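Uncharacterized protein (Pyrococcus horikoshii, PDB 2P8T) is of unknown function but may bind ATP and have aminoacyl-tRNA ligase activity. Local coordinates at residues D115-K119 with F120-G124. Numbering follows the deposited sequence.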
ATOM      1  N   ASP A 115      10.441  -6.505  -9.717  1.00 21.49           N
ATOM      2  CA  ASP A 115      10.307  -7.952  -9.931  1.00 21.76           C
ATOM      3  C   ASP A 115       9.459  -8.586  -8.828  1.00 21.37           C
ATOM      4  O   ASP A 115       8.610  -9.450  -9.102  1.00 21.16           O
ATOM      5  CB  ASP A 115      11.692  -8.604  -9.995  1.00 22.58           C
ATOM      6  CG  ASP A 115      12.474  -8.207 -11.244  1.00 24.44           C
ATOM      7  OD1 ASP A 115      11.857  -7.697 -12.209  1.00 23.79           O
ATOM      8  OD2 ASP A 115      13.713  -8.412 -11.264  1.00 28.02           O
ATOM      9  N   GLU A 116       9.675  -8.145  -7.585  1.00 21.10           N
ATOM     10  CA  GLU A 116       8.829  -8.586  -6.462  1.00 21.37           C
ATOM     11  C   GLU A 116       7.391  -8.129  -6.652  1.00 20.37           C
ATOM     12  O   GLU A 116       6.465  -8.881  -6.344  1.00 20.73           O
ATOM     13  CB  GLU A 116       9.381  -8.115  -5.103  1.00 21.99           C
ATOM     14  CG  GLU A 116      10.678  -8.802  -4.655  1.00 24.49           C
ATOM     15  CD  GLU A 116      10.621 -10.326  -4.750  1.00 29.76           C
ATOM     16  OE1 GLU A 116       9.716 -10.932  -4.137  1.00 32.86           O
ATOM     17  OE2 GLU A 116      11.468 -10.906  -5.466  1.00 33.20           O
ATOM     18  N   ALA A 117       7.176  -6.922  -7.188  1.00 19.68           N
ATOM     19  CA  ALA A 117       5.787  -6.451  -7.405  1.00 19.52           C
ATOM     20  C   ALA A 117       5.065  -7.295  -8.463  1.00 19.91           C
ATOM     21  O   ALA A 117       3.906  -7.641  -8.305  1.00 19.19           O
ATOM     22  CB  ALA A 117       5.758  -4.978  -7.806  1.00 19.48           C
ATOM     23  N   ILE A 118       5.770  -7.615  -9.546  1.00 20.87           N
ATOM     24  CA  ILE A 118       5.203  -8.457 -10.607  1.00 22.45           C
ATOM     25  C   ILE A 118       4.891  -9.888 -10.094  1.00 23.23           C
ATOM     26  O   ILE A 118       3.865 -10.481 -10.481  1.00 23.84           O
ATOM     27  CB  ILE A 118       6.080  -8.421 -11.892  1.00 22.87           C
ATOM     28  CG1 ILE A 118       6.048  -7.006 -12.508  1.00 22.82           C
ATOM     29  CG2 ILE A 118       5.558  -9.414 -12.938  1.00 23.85           C
ATOM     30  CD1 ILE A 118       7.105  -6.755 -13.563  1.00 22.96           C
ATOM     31  N   LYS A 119       5.742 -10.414  -9.213  1.00 24.22           N
ATOM     32  CA  LYS A 119       5.458 -11.688  -8.513  1.00 25.86           C
ATOM     33  C   LYS A 119       4.149 -11.633  -7.721  1.00 26.23           C
ATOM     34  O   LYS A 119       3.446 -12.634  -7.614  1.00 26.81           O
ATOM     35  CB  LYS A 119       6.608 -12.092  -7.581  1.00 25.56           C
ATOM     36  CG  LYS A 119       7.824 -12.643  -8.277  1.00 27.30           C
ATOM     37  CD  LYS A 119       8.858 -13.064  -7.260  1.00 30.64           C
ATOM     38  CE  LYS A 119      10.181 -13.340  -7.923  1.00 31.29           C
ATOM     39  NZ  LYS A 119      11.166 -13.844  -6.929  1.00 33.75           N
ATOM     40  N   PHE A 120       3.833 -10.456  -7.178  1.00 26.26           N
ATOM     41  CA  PHE A 120       2.559 -10.185  -6.474  1.00 26.22           C
ATOM     42  C   PHE A 120       1.460  -9.663  -7.403  1.00 26.19           C
ATOM     43  O   PHE A 120       0.562  -8.926  -6.987  1.00 27.03           O
ATOM     44  CB  PHE A 120       2.803  -9.212  -5.315  1.00 27.18           C
ATOM     45  CG  PHE A 120       2.530  -9.790  -3.940  1.00 27.54           C
ATOM     46  CD1 PHE A 120       3.395 -10.715  -3.369  1.00 28.76           C
ATOM     47  CD2 PHE A 120       1.419  -9.366  -3.208  1.00 30.46           C
ATOM     48  CE1 PHE A 120       3.152 -11.227  -2.095  1.00 30.24           C
ATOM     49  CE2 PHE A 120       1.166  -9.874  -1.919  1.00 29.47           C
ATOM     50  CZ  PHE A 120       2.031 -10.804  -1.373  1.00 28.33           C
ATOM     51  N   ASP A 121       1.545 -10.054  -8.672  1.00 26.15           N
ATOM     52  CA  ASP A 121       0.487  -9.864  -9.670  1.00 25.96           C
ATOM     53  C   ASP A 121       0.321  -8.441 -10.224  1.00 24.37           C
ATOM     54  O   ASP A 121      -0.705  -8.132 -10.795  1.00 24.39           O
ATOM     55  CB  ASP A 121      -0.848 -10.455  -9.183  1.00 27.39           C
ATOM     56  CG  ASP A 121      -0.794 -11.979  -9.042  1.00 31.19           C
ATOM     57  OD1 ASP A 121      -0.369 -12.660 -10.004  1.00 36.63           O
ATOM     58  OD2 ASP A 121      -1.136 -12.499  -7.959  1.00 36.26           O
ATOM     59  N   ALA A 122       1.345  -7.604 -10.073  1.00 22.93           N
ATOM     60  CA  ALA A 122       1.410  -6.314 -10.779  1.00 21.96           C
ATOM     61  C   ALA A 122       1.710  -6.584 -12.242  1.00 21.78           C
ATOM     62  O   ALA A 122       2.416  -7.542 -12.556  1.00 21.29           O
ATOM     63  CB  ALA A 122       2.525  -5.430 -10.174  1.00 21.56           C
ATOM     64  N   LYS A 123       1.203  -5.724 -13.125  1.00 21.70           N
ATOM     65  CA  LYS A 123       1.591  -5.742 -14.544  1.00 21.36           C
ATOM     66  C   LYS A 123       2.912  -5.017 -14.715  1.00 20.59           C
ATOM     67  O   LYS A 123       3.724  -5.385 -15.547  1.00 19.98           O
ATOM     68  CB  LYS A 123       0.499  -5.121 -15.414  1.00 22.71           C
ATOM     69  CG  LYS A 123       0.885  -4.944 -16.875  1.00 26.94           C
ATOM     70  CD  LYS A 123      -0.359  -4.694 -17.716  1.00 32.87           C
ATOM     71  CE  LYS A 123      -1.114  -5.987 -18.031  1.00 34.75           C
ATOM     72  NZ  LYS A 123      -1.018  -6.396 -19.474  1.00 38.49           N
ATOM     73  N   GLY A 124       3.136  -3.989 -13.901  1.00 19.13           N
ATOM     74  CA  GLY A 124       4.405  -3.281 -13.899  1.00 18.09           C
ATOM     75  C   GLY A 124       4.578  -2.490 -12.610  1.00 17.28           C
ATOM     76  O   GLY A 124       3.666  -2.445 -11.778  1.00 17.36           O
TER
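A117 and A122 meet through both backbone and side chain where helix 110-119 stops and the chain turns back. The amide of A122 points at A117 O, N to O 3.1 Å, in a fairly straight bond (158° at the hydrogen), and the two methyl groups touch, CB to CB 4.0 Å. A117 O also receives a weak second bond from F120 N, whose better acceptor is E116 O at 3.2 Å. I118 O takes the amide of D121, N to O 3.0 Å, the donor standing well above the carbonyl plane. These paired bonds, A122 to A117 and D121 to I118, make a Schellman motif, the helix stop in which the C-prime residue, here D121, turns to positive phi (75°). I118 lies against the returning chain: its CA-H points at A122 O, CA to O 3.5 Å, and with CG2 anti to the backbone N and CG1 beside the backbone N (chi1 -66°), both branches come to rest against that same oxygen, while CD1 reaches toward K123 O. With CG1, CG2 and CD1 gone, as in an alanine here at I118, A122 O would probably keep only CA and CB of that residue beside it, and K123 O would lose this aliphatic neighbour. On the helix itself, K119 stretches out, chi2 to chi4 all extended, to bring NZ to E116 OE2, 3.3 Å, a salt bridge whose hydrogen bond is weak. Further out, helix 172-187 packs against the turn: V182 meets A117, S178 meets A122, and H181 stacks on the ring of F120. K123 and G124 both pair with W168 as a classic beta bulge leading into strand 124-131, and K123 NZ bonds to Y95 OH.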